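Local atomic coordinates of endo-beta-mannanase (Opitutaceae bacterium TAV5, PDB entry 7BOB), a protein that probably hydrolyses beta-1,4-linked mannose chains as an exo-acting mannosidase of glycoside hydrolase family 5, working as a homotrimer in the termite hindgut. Residues T260-P265 with A297-I302; W34-E39 with R80-L84; T117-F121 with L160-A166; A490-R496 with R520-R526. All blocks are in the same frame, centred on the assembly; numbering follows the deposited sequence.

In the fold
Interactions 1, 2 and 3 belong to the (beta/alpha)8 barrel expected of a family 5 glycoside hydrolase, whereas interaction 4 lies in the C-terminal part of the chain. Interaction 1 joins two outer helices, and interaction 2 sets the turn after helix 33-36 against outer helix 75-89; their centres are about 35 Å apart. Interaction 3 ties two loop regions together, its centre about 30 Å from that of interaction 2 and about 33 Å from that of interaction 1, across the chain's centre. Interaction 4 is remote, about 69 Å from interaction 2 between centres. It nevertheless meets the barrel of a second subunit, at Leu255 and Ala256, just before the helix that carries 260-265.

Interaction 1 of 4, residues T260-P265 with A297-I302; sequences TRSLLP and AYLRAI
Arg261 lays its side chain along helix 292-309, sitting as a knob among Ala297, Tyr298, Ala301 and Ile302. The aliphatic part does much of the touching: CG of Arg261 is 3.8 Å from CD1 of Tyr298, and CD meets the methyl of Ala301. The chain stays extended from CG to NE, which carries the guanidinium one turn back along the partner helix to Ala297, whose CB lies 3.4 Å from NH2 of Arg261. The carbonyl oxygen of Ala297 stands above one face of the guanidinium, near its rim, while NE bonds to the carbonyl of Leu255. Arg261 and Tyr298 run past each other in opposite directions, their planes 68° apart.

Deeper in, CG2 of Ile302 approaches the backbone O of Arg261 at 3.5 Å, and its CD1 meets CD2 of Leu264 at 4.1 Å. CG of Tyr298 is trans to the backbone N (chi1 171°), which swings the ring toward helix 258-272, and its OH accepts from a water 3.1 Å away. That water also donates to Thr260 O and accepts from Leu264 N, so it joins the ring to the backbone of helix 258-272. Replacing Arg261 with an alanine would probably open a gap between the helices beside Tyr298 and Ala301 and leave the Leu255 carbonyl without this donor.

The two helix segments, both on the outer layer of the barrel, cross at -39° with axes 9.6 Å apart. With only the water linking them by hydrogen bonds, the direct contact depends on van der Waals fit, much of it supplied by the methylenes of a charged residue.

Interaction 2 of 4, residues W34-E39 with R80-L84; sequences WQAWPE and RLLRL
The indole of Trp37 carries the Arg80 side chain on one face and has CB of Leu84 at its edge, in the ring plane. CG of Arg80 stands 3.5 Å from the centroid of the five-membered ring of Trp37, almost on the ring normal, a CH-pi contact. Farther out, the guanidinium lies parallel to the indole, the planes 2° apart, with CB of Trp37 over its face. At the guanidinium edge, NH1 of Arg80 donates to Trp34 O at 2.7 Å, in the carbonyl plane though bent at the hydrogen (136°). The Trp34 ring is turned edge-on to the Arg80 carbonyl carbon, and its CH2 reaches CD1 of Leu81 and CD2 of Leu84, each at 3.9 Å.

Trp37 also fixes Glu39: NE1 of Trp37 donates to OE1 of Glu39 at 2.9 Å, on the anti side of the carboxylate. Extended from its first torsion onward (chi1 -169°), the Glu39 chain brings OE2 to 2.9 Å from NH2 of Arg83, a salt bridge made over one face of the guanidinium. A serine in place of Trp37 would probably strip the Arg80 side chain of its flat support and leave OE1 of Glu39 without the indole donor.

Trp37 follows the short helix 33-36 with positive phi, and Pro38 then occupies the N-cap position of helix 39-51, so this turn rests against the outer barrel helix 75-89. Trp34 NE1 bonds to Phe60 O on strand 56-62, while Ile42 of helix 39-51 packs on both Trp37 and Leu84.

Interaction 3 of 4, residues T117-F121 with L160-A166; sequences TQNLF and LPDCSAA
The backbone O of Asp162 accepts from two donors: ND2 of Asn119 across the contact, at 3.0 Å, and N of Ala166 in its own turn. The Asn119 bond lies in the carbonyl plane on a lone pair and is nearly straight at the hydrogen, 164°. Asn119 also heads an Asx turn, its OD1 accepting from N of Phe121 at 2.8 Å, with the donor well above the carbonyl plane; OD1 also bonds to N of Ser122. Both ends of this amide are therefore held, which fixes its rotation. A fully anti first torsion (chi1 180°) directs the amide to the short, weakly bonded helix around 162-165.

The carboxylate of Asp162 takes a second bond from the loop: OD2 accepts the N-H of Leu120 at 2.9 Å, almost linear at 177°, on its anti side and tilted from the carboxylate plane. The loop before helix 124-141 is thus joined to the 160-166 segment, which follows barrel strand 151-154, by two side-chain-to-backbone bonds, both donated by the loop.

CD2 of Leu120 meets CD1 of Leu160, CB of Phe121 touches CB of Ala166, and Trp174 of helix 168-183 packs edge-to-face with Phe121. The Phe121 ring presents its edge to Asp162 O and Cys163 N, and its CE2 comes within 3.6 Å of SG of Cys163, an oblique sulfur-aromatic contact.

Interaction 4 of 4, residues A490-R496 with R520-R526; sequences AEIADYR and RVRIEPR
Glu491 and Glu524 form a hydrogen-bonded pair between antiparallel strands 490-496 and 520-525, with Glu524 N 2.8 Å from Glu491 O. Beyond it the register slips by one: Ala493 N donates to Arg522 O at 2.7 Å, Asp494 N reaches the same oxygen by a weak bond, and Arg522 N returns to Asp494 O at 2.7 Å.

Charged groups meet at both ends. At one, OE1 of Glu491 makes a 2.7 Å salt bridge to NH1 of Arg526, the carboxylate and guanidinium nearly perpendicular (86°). At the other, Arg496 and Arg520 run side by side and stack their guanidinium groups, with centres 3.6 Å apart and planes at 13°. Arg496 reaches this position with CG between its backbone N and carbonyl carbon (chi1 48°) and a bend at chi3. The like charges are probably eased by Asp534, which bonds to Arg520 NH2, and more weakly by Glu536 near Arg496.

Apolar contacts are fewer: CG2 of Ile492 lies 3.9 Å from CG1 of Val521, which also borders the Tyr495 ring, and Ala490 meets Ile523 beside Leu542 of strand 539-546. Leu286 of the second subunit packs on Ile492 and Tyr495, and Leu255 N of that subunit bonds to Asp494 OD1.

This is a two-stranded antiparallel ribbon interrupted by a classic beta bulge, and it forms part of the trimer interface.

Interaction 1 of 4, residues T260-P265 with A297-I302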
# COMPACT_ATOMS: atom_id res chain seq x y z
N THR A 260 -2.07 28.54 0.55
CA THR A 260 -2.81 28.17 1.75
C THR A 260 -4.10 28.98 1.87
O THR A 260 -5.18 28.42 2.10
CB THR A 260 -1.96 28.39 3.01
OG1 THR A 260 -0.76 27.60 2.93
CG2 THR A 260 -2.74 28.00 4.27
N ARG A 261 -4.02 30.31 1.67
CA ARG A 261 -5.21 31.16 1.75
C ARG A 261 -6.24 30.81 0.70
O ARG A 261 -7.43 31.06 0.91
CB ARG A 261 -4.86 32.65 1.61
CG ARG A 261 -3.99 33.20 2.72
CD ARG A 261 -3.40 34.54 2.32
NE ARG A 261 -2.68 35.17 3.42
CZ ARG A 261 -2.44 36.48 3.51
NH1 ARG A 261 -2.85 37.31 2.55
NH2 ARG A 261 -1.77 36.95 4.56
N SER A 262 -5.84 30.23 -0.43
CA SER A 262 -6.87 29.92 -1.40
C SER A 262 -7.61 28.60 -1.11
O SER A 262 -8.60 28.30 -1.80
CB SER A 262 -6.26 29.87 -2.80
OG SER A 262 -5.44 28.70 -2.93
N LEU A 263 -7.17 27.81 -0.13
CA LEU A 263 -7.74 26.47 0.04
C LEU A 263 -9.20 26.53 0.47
O LEU A 263 -10.08 25.95 -0.19
CB LEU A 263 -6.92 25.69 1.07
CG LEU A 263 -5.50 25.34 0.64
CD1 LEU A 263 -4.69 24.96 1.89
CD2 LEU A 263 -5.55 24.19 -0.37
N LEU A 264 -9.48 27.20 1.58
CA LEU A 264 -10.85 27.21 2.09
C LEU A 264 -11.83 27.84 1.09
O LEU A 264 -12.86 27.21 0.80
CB LEU A 264 -10.84 27.89 3.47
CG LEU A 264 -12.03 27.74 4.41
CD1 LEU A 264 -12.45 26.30 4.50
CD2 LEU A 264 -11.68 28.29 5.80
N PRO A 265 -11.55 28.99 0.47
CA PRO A 265 -12.48 29.48 -0.57
C PRO A 265 -12.67 28.51 -1.71
O PRO A 265 -13.78 28.40 -2.25
CB PRO A 265 -11.82 30.78 -1.06
CG PRO A 265 -10.96 31.22 0.08
CD PRO A 265 -10.45 29.95 0.70
N ALA A 297 -3.74 38.89 9.13
CA ALA A 297 -3.73 39.01 7.67
C ALA A 297 -4.41 37.82 7.00
O ALA A 297 -5.13 37.99 6.00
CB ALA A 297 -2.29 39.15 7.15
N TYR A 298 -4.22 36.61 7.56
CA TYR A 298 -4.88 35.43 7.00
C TYR A 298 -6.39 35.59 7.04
O TYR A 298 -7.08 35.32 6.04
CB TYR A 298 -4.44 34.18 7.78
CG TYR A 298 -5.21 32.93 7.42
CD1 TYR A 298 -4.87 32.18 6.30
CD2 TYR A 298 -6.25 32.48 8.23
CE1 TYR A 298 -5.56 31.02 5.97
CE2 TYR A 298 -6.94 31.30 7.92
CZ TYR A 298 -6.59 30.58 6.79
OH TYR A 298 -7.28 29.43 6.48
N LEU A 299 -6.92 36.00 8.19
CA LEU A 299 -8.37 36.12 8.31
C LEU A 299 -8.90 37.18 7.37
O LEU A 299 -9.95 36.98 6.73
CB LEU A 299 -8.75 36.43 9.76
CG LEU A 299 -8.46 35.29 10.74
CD1 LEU A 299 -8.80 35.70 12.15
CD2 LEU A 299 -9.19 34.01 10.36
N ARG A 300 -8.18 38.31 7.22
CA ARG A 300 -8.64 39.36 6.32
C ARG A 300 -8.65 38.90 4.87
O ARG A 300 -9.34 39.51 4.05
CB ARG A 300 -7.78 40.63 6.48
CG ARG A 300 -8.21 41.41 7.73
CD ARG A 300 -7.08 42.23 8.36
NE ARG A 300 -7.53 42.80 9.62
CZ ARG A 300 -8.42 43.80 9.72
NH1 ARG A 300 -8.93 44.34 8.62
NH2 ARG A 300 -8.80 44.25 10.91
N ALA A 301 -7.90 37.84 4.54
CA ALA A 301 -8.02 37.31 3.19
C ALA A 301 -9.13 36.26 3.08
O ALA A 301 -9.99 36.35 2.20
CB ALA A 301 -6.67 36.72 2.74
N ILE A 302 -9.14 35.27 3.97
CA ILE A 302 -9.99 34.12 3.68
C ILE A 302 -11.46 34.39 3.92
O ILE A 302 -12.31 33.83 3.21
CB ILE A 302 -9.52 32.89 4.47
CG1 ILE A 302 -9.61 33.16 5.96
CG2 ILE A 302 -8.10 32.48 4.04
CD1 ILE A 302 -10.32 32.06 6.71
O HOH W 1 -7.49 28.20 3.67

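Interaction 2 of 4, residues W34-E39 with R80-L84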
# COMPACT_ATOMS: atom_id res chain seq x y z
N TRP A 34 -20.70 17.67 29.36
CA TRP A 34 -21.95 17.12 29.86
C TRP A 34 -21.78 16.47 31.22
O TRP A 34 -22.72 16.50 32.04
CB TRP A 34 -22.53 16.13 28.86
CG TRP A 34 -22.85 16.79 27.55
CD1 TRP A 34 -22.19 16.63 26.36
CD2 TRP A 34 -23.90 17.74 27.29
NE1 TRP A 34 -22.77 17.41 25.38
CE2 TRP A 34 -23.82 18.10 25.93
CE3 TRP A 34 -24.92 18.31 28.09
CZ2 TRP A 34 -24.71 19.01 25.34
CZ3 TRP A 34 -25.80 19.21 27.50
CH2 TRP A 34 -25.69 19.56 26.14
N GLN A 35 -20.60 15.90 31.50
CA GLN A 35 -20.35 15.27 32.80
C GLN A 35 -19.96 16.30 33.85
O GLN A 35 -20.44 16.24 34.99
CB GLN A 35 -19.25 14.22 32.68
CG GLN A 35 -19.51 13.10 31.68
CD GLN A 35 -20.63 12.16 32.15
OE1 GLN A 35 -20.94 12.09 33.35
NE2 GLN A 35 -21.21 11.42 31.21
N ALA A 36 -19.10 17.25 33.50
CA ALA A 36 -18.61 18.19 34.50
C ALA A 36 -19.62 19.32 34.78
O ALA A 36 -19.64 19.85 35.89
CB ALA A 36 -17.26 18.77 34.06
N TRP A 37 -20.44 19.67 33.78
CA TRP A 37 -21.42 20.76 33.77
C TRP A 37 -21.04 21.95 34.65
O TRP A 37 -21.63 22.12 35.73
CB TRP A 37 -22.80 20.23 34.18
CG TRP A 37 -23.93 21.13 33.68
CD1 TRP A 37 -24.85 21.79 34.44
CD2 TRP A 37 -24.23 21.45 32.31
NE1 TRP A 37 -25.71 22.50 33.63
CE2 TRP A 37 -25.35 22.30 32.32
CE3 TRP A 37 -23.67 21.09 31.08
CZ2 TRP A 37 -25.92 22.80 31.15
CZ3 TRP A 37 -24.23 21.59 29.92
CH2 TRP A 37 -25.33 22.43 29.95
N PRO A 38 -20.07 22.77 34.25
CA PRO A 38 -19.79 24.01 34.99
C PRO A 38 -20.71 25.12 34.49
O PRO A 38 -20.38 25.92 33.60
CB PRO A 38 -18.32 24.27 34.67
CG PRO A 38 -18.17 23.76 33.24
CD PRO A 38 -19.15 22.60 33.10
N GLU A 39 -21.92 25.15 35.07
CA GLU A 39 -22.99 25.92 34.45
C GLU A 39 -22.73 27.42 34.49
O GLU A 39 -22.99 28.12 33.50
CB GLU A 39 -24.33 25.59 35.09
CG GLU A 39 -25.49 26.16 34.28
CD GLU A 39 -26.85 25.79 34.87
OE1 GLU A 39 -27.36 24.69 34.56
OE2 GLU A 39 -27.41 26.62 35.62
N ARG A 80 -29.72 18.97 31.36
CA ARG A 80 -28.69 19.94 31.04
C ARG A 80 -28.83 20.43 29.60
O ARG A 80 -28.65 21.62 29.33
CB ARG A 80 -27.32 19.31 31.30
CG ARG A 80 -27.10 19.19 32.78
CD ARG A 80 -25.92 18.28 33.10
NE ARG A 80 -25.80 18.12 34.55
CZ ARG A 80 -24.89 17.37 35.16
NH1 ARG A 80 -24.00 16.66 34.46
NH2 ARG A 80 -24.89 17.31 36.49
N LEU A 81 -29.17 19.53 28.67
CA LEU A 81 -29.45 19.98 27.30
C LEU A 81 -30.52 21.06 27.29
O LEU A 81 -30.35 22.13 26.68
CB LEU A 81 -29.87 18.79 26.42
CG LEU A 81 -30.14 19.05 24.92
CD1 LEU A 81 -29.07 19.91 24.27
CD2 LEU A 81 -30.33 17.75 24.14
N LEU A 82 -31.64 20.82 28.00
CA LEU A 82 -32.71 21.81 27.96
C LEU A 82 -32.25 23.12 28.61
O LEU A 82 -32.59 24.20 28.11
CB LEU A 82 -33.99 21.27 28.63
CG LEU A 82 -35.19 22.26 28.51
CD1 LEU A 82 -36.53 21.56 28.18
CD2 LEU A 82 -35.36 23.19 29.74
N ARG A 83 -31.45 23.06 29.67
CA ARG A 83 -30.97 24.29 30.30
C ARG A 83 -30.08 25.08 29.35
O ARG A 83 -30.15 26.31 29.30
CB ARG A 83 -30.24 23.97 31.61
CG ARG A 83 -31.15 23.27 32.70
CD ARG A 83 -30.52 23.23 34.11
NE ARG A 83 -30.32 24.59 34.59
CZ ARG A 83 -30.37 24.97 35.87
NH1 ARG A 83 -30.62 24.09 36.83
NH2 ARG A 83 -30.18 26.25 36.18
N LEU A 84 -29.24 24.38 28.56
CA LEU A 84 -28.40 25.06 27.57
C LEU A 84 -29.25 25.71 26.49
O LEU A 84 -29.07 26.89 26.19
CB LEU A 84 -27.40 24.07 26.95
CG LEU A 84 -26.30 24.59 26.03
CD1 LEU A 84 -25.49 25.69 26.70
CD2 LEU A 84 -25.38 23.42 25.63

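Interaction 3 of 4, residues T117-F121 with L160-A166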
# COMPACT_ATOMS: atom_id res chain seq x y z
N THR A 117 -15.96 -3.64 16.44
CA THR A 117 -16.41 -4.46 15.32
C THR A 117 -17.70 -3.94 14.69
O THR A 117 -18.08 -4.40 13.61
CB THR A 117 -16.62 -5.92 15.75
OG1 THR A 117 -17.86 -6.04 16.46
CG2 THR A 117 -15.48 -6.41 16.64
N GLN A 118 -18.40 -3.00 15.34
CA GLN A 118 -19.69 -2.52 14.86
C GLN A 118 -19.48 -1.20 14.14
O GLN A 118 -19.25 -0.17 14.78
CB GLN A 118 -20.67 -2.36 16.00
CG GLN A 118 -21.18 -3.65 16.61
CD GLN A 118 -22.00 -3.32 17.81
OE1 GLN A 118 -21.48 -3.23 18.91
NE2 GLN A 118 -23.28 -3.02 17.58
N ASN A 119 -19.57 -1.26 12.82
CA ASN A 119 -19.40 -0.11 11.96
C ASN A 119 -20.60 0.83 12.09
O ASN A 119 -21.74 0.40 11.88
CB ASN A 119 -19.25 -0.58 10.51
CG ASN A 119 -19.08 0.58 9.54
OD1 ASN A 119 -20.04 1.25 9.17
ND2 ASN A 119 -17.83 0.81 9.11
N LEU A 120 -20.32 2.10 12.40
CA LEU A 120 -21.39 3.06 12.68
C LEU A 120 -22.44 3.07 11.57
O LEU A 120 -23.64 3.22 11.84
CB LEU A 120 -20.82 4.47 12.87
CG LEU A 120 -21.87 5.58 13.10
CD1 LEU A 120 -22.32 5.60 14.55
CD2 LEU A 120 -21.40 6.99 12.67
N PHE A 121 -22.02 2.90 10.32
CA PHE A 121 -22.91 3.10 9.19
C PHE A 121 -23.63 1.83 8.74
O PHE A 121 -24.75 1.92 8.20
CB PHE A 121 -22.13 3.66 7.99
CG PHE A 121 -21.43 4.97 8.27
CD1 PHE A 121 -22.15 6.08 8.68
CD2 PHE A 121 -20.05 5.08 8.12
CE1 PHE A 121 -21.51 7.30 8.93
CE2 PHE A 121 -19.40 6.29 8.35
CZ PHE A 121 -20.13 7.41 8.76
N LEU A 160 -14.33 9.62 9.98
CA LEU A 160 -14.37 8.42 10.79
C LEU A 160 -13.73 7.25 10.04
O LEU A 160 -13.96 7.07 8.84
CB LEU A 160 -15.81 8.06 11.13
CG LEU A 160 -16.49 8.93 12.19
CD1 LEU A 160 -17.99 8.69 12.17
CD2 LEU A 160 -15.88 8.69 13.57
N PRO A 161 -12.94 6.42 10.73
CA PRO A 161 -12.45 5.19 10.08
C PRO A 161 -13.58 4.36 9.50
O PRO A 161 -13.37 3.64 8.53
CB PRO A 161 -11.74 4.42 11.22
CG PRO A 161 -11.81 5.27 12.43
CD PRO A 161 -12.77 6.42 12.19
N ASP A 162 -14.79 4.48 10.07
CA ASP A 162 -15.93 3.70 9.61
C ASP A 162 -16.25 3.95 8.14
O ASP A 162 -16.84 3.08 7.49
CB ASP A 162 -17.17 4.01 10.46
CG ASP A 162 -16.91 3.91 11.95
OD1 ASP A 162 -16.05 4.68 12.44
OD2 ASP A 162 -17.55 3.06 12.62
N CYS A 163 -15.90 5.14 7.61
CA CYS A 163 -16.12 5.46 6.19
C CYS A 163 -15.34 4.56 5.23
O CYS A 163 -15.78 4.36 4.09
CB CYS A 163 -15.71 6.90 5.90
SG CYS A 163 -16.66 8.06 6.86
N SER A 164 -14.16 4.09 5.63
CA SER A 164 -13.37 3.19 4.79
C SER A 164 -13.99 1.80 4.72
O SER A 164 -13.89 1.12 3.70
CB SER A 164 -11.93 3.04 5.30
OG SER A 164 -11.36 4.28 5.70
N ALA A 165 -14.63 1.38 5.80
CA ALA A 165 -15.14 0.02 5.89
C ALA A 165 -16.57 -0.12 5.40
O ALA A 165 -17.00 -1.23 5.09
CB ALA A 165 -15.03 -0.47 7.34
N ALA A 166 -17.32 0.97 5.32
CA ALA A 166 -18.67 0.91 4.79
C ALA A 166 -18.67 1.35 3.34
O ALA A 166 -17.93 2.26 2.97
CB ALA A 166 -19.61 1.80 5.60

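Interaction 4 of 4, residues A490-R496 with R520-R526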
# COMPACT_ATOMS: atom_id res chain seq x y z
N ALA A 490 -7.27 16.28 -33.93
CA ALA A 490 -6.08 15.48 -34.17
C ALA A 490 -6.39 14.03 -33.80
O ALA A 490 -7.26 13.78 -32.97
CB ALA A 490 -4.89 16.00 -33.36
N GLU A 491 -5.72 13.10 -34.46
CA GLU A 491 -5.81 11.67 -34.20
C GLU A 491 -4.51 11.17 -33.60
O GLU A 491 -3.44 11.75 -33.82
CB GLU A 491 -6.09 10.90 -35.50
CG GLU A 491 -7.53 10.87 -35.91
CD GLU A 491 -7.69 10.60 -37.39
OE1 GLU A 491 -6.74 10.07 -38.01
OE2 GLU A 491 -8.76 10.93 -37.94
N ILE A 492 -4.61 10.07 -32.85
CA ILE A 492 -3.42 9.41 -32.31
C ILE A 492 -2.82 8.54 -33.41
O ILE A 492 -3.47 7.60 -33.90
CB ILE A 492 -3.75 8.56 -31.08
CG1 ILE A 492 -4.35 9.41 -29.95
CG2 ILE A 492 -2.50 7.87 -30.58
CD1 ILE A 492 -4.76 8.57 -28.70
N ALA A 493 -1.58 8.84 -33.78
CA ALA A 493 -0.88 8.01 -34.75
C ALA A 493 -0.17 6.85 -34.09
O ALA A 493 -0.14 5.74 -34.64
CB ALA A 493 0.13 8.84 -35.55
N ASP A 494 0.40 7.07 -32.91
CA ASP A 494 1.09 6.03 -32.16
C ASP A 494 1.33 6.56 -30.76
O ASP A 494 1.23 7.76 -30.51
CB ASP A 494 2.43 5.65 -32.81
CG ASP A 494 3.05 4.38 -32.20
OD1 ASP A 494 2.36 3.66 -31.44
OD2 ASP A 494 4.24 4.10 -32.48
N TYR A 495 1.64 5.64 -29.85
CA TYR A 495 2.28 6.04 -28.60
C TYR A 495 3.73 6.43 -28.86
O TYR A 495 4.31 6.13 -29.91
CB TYR A 495 2.23 4.91 -27.59
CG TYR A 495 0.85 4.31 -27.45
CD1 TYR A 495 -0.13 4.95 -26.68
CD2 TYR A 495 0.52 3.13 -28.11
CE1 TYR A 495 -1.39 4.39 -26.56
CE2 TYR A 495 -0.72 2.59 -28.00
CZ TYR A 495 -1.67 3.21 -27.22
OH TYR A 495 -2.92 2.63 -27.12
N ARG A 496 4.34 7.06 -27.87
CA ARG A 496 5.77 7.31 -27.88
C ARG A 496 6.26 7.30 -26.44
O ARG A 496 5.46 7.30 -25.50
CB ARG A 496 6.10 8.65 -28.55
CG ARG A 496 5.22 9.78 -28.03
CD ARG A 496 5.94 11.11 -28.16
NE ARG A 496 7.18 11.06 -27.39
CZ ARG A 496 8.22 11.86 -27.60
NH1 ARG A 496 8.16 12.79 -28.56
NH2 ARG A 496 9.31 11.73 -26.85
N ARG A 520 2.36 8.92 -23.29
CA ARG A 520 2.49 10.02 -24.21
C ARG A 520 2.15 9.53 -25.61
O ARG A 520 2.39 8.37 -25.95
CB ARG A 520 3.90 10.59 -24.15
CG ARG A 520 4.04 11.93 -24.76
CD ARG A 520 5.31 12.57 -24.33
NE ARG A 520 5.61 13.71 -25.17
CZ ARG A 520 6.82 14.24 -25.29
NH1 ARG A 520 7.85 13.72 -24.62
NH2 ARG A 520 6.99 15.30 -26.07
N VAL A 521 1.58 10.42 -26.42
CA VAL A 521 1.06 10.03 -27.73
C VAL A 521 1.70 10.91 -28.80
O VAL A 521 2.05 12.06 -28.55
CB VAL A 521 -0.47 10.13 -27.84
CG1 VAL A 521 -1.13 9.00 -27.06
CG2 VAL A 521 -0.95 11.50 -27.40
N ARG A 522 1.83 10.33 -29.98
CA ARG A 522 2.18 11.06 -31.19
C ARG A 522 0.89 11.31 -31.98
O ARG A 522 0.17 10.37 -32.32
CB ARG A 522 3.18 10.26 -32.02
CG ARG A 522 3.82 11.07 -33.12
CD ARG A 522 3.96 10.27 -34.40
NE ARG A 522 5.12 9.39 -34.37
CZ ARG A 522 5.96 9.23 -35.40
NH1 ARG A 522 5.76 9.90 -36.53
NH2 ARG A 522 6.99 8.40 -35.30
N ILE A 523 0.61 12.57 -32.27
CA ILE A 523 -0.65 12.90 -32.93
C ILE A 523 -0.40 13.26 -34.38
O ILE A 523 0.71 13.60 -34.80
CB ILE A 523 -1.40 14.02 -32.20
CG1 ILE A 523 -0.51 15.26 -32.06
CG2 ILE A 523 -1.88 13.50 -30.80
CD1 ILE A 523 -0.67 16.28 -33.17
N GLU A 524 -1.47 13.17 -35.17
CA GLU A 524 -1.52 13.68 -36.53
C GLU A 524 -2.62 14.73 -36.60
O GLU A 524 -3.78 14.43 -36.26
CB GLU A 524 -1.79 12.56 -37.53
CG GLU A 524 -1.54 12.94 -38.97
CD GLU A 524 -0.06 13.09 -39.27
OE1 GLU A 524 0.74 12.23 -38.81
OE2 GLU A 524 0.28 14.07 -39.97
N PRO A 525 -2.33 15.97 -37.01
CA PRO A 525 -3.39 17.00 -37.07
C PRO A 525 -4.49 16.64 -38.07
O PRO A 525 -4.23 16.15 -39.16
CB PRO A 525 -2.62 18.25 -37.49
CG PRO A 525 -1.25 18.04 -36.88
CD PRO A 525 -0.98 16.57 -37.07
N ARG A 526 -5.73 16.85 -37.66
CA ARG A 526 -6.90 16.62 -38.50
C ARG A 526 -7.87 17.77 -38.26
O ARG A 526 -9.00 17.61 -37.80
CB ARG A 526 -7.57 15.26 -38.24
CG ARG A 526 -6.72 14.03 -38.66
CD ARG A 526 -6.72 13.78 -40.18
NE ARG A 526 -5.45 13.23 -40.69
CZ ARG A 526 -5.19 11.92 -40.83
NH1 ARG A 526 -6.11 11.03 -40.49
NH2 ARG A 526 -4.01 11.50 -41.31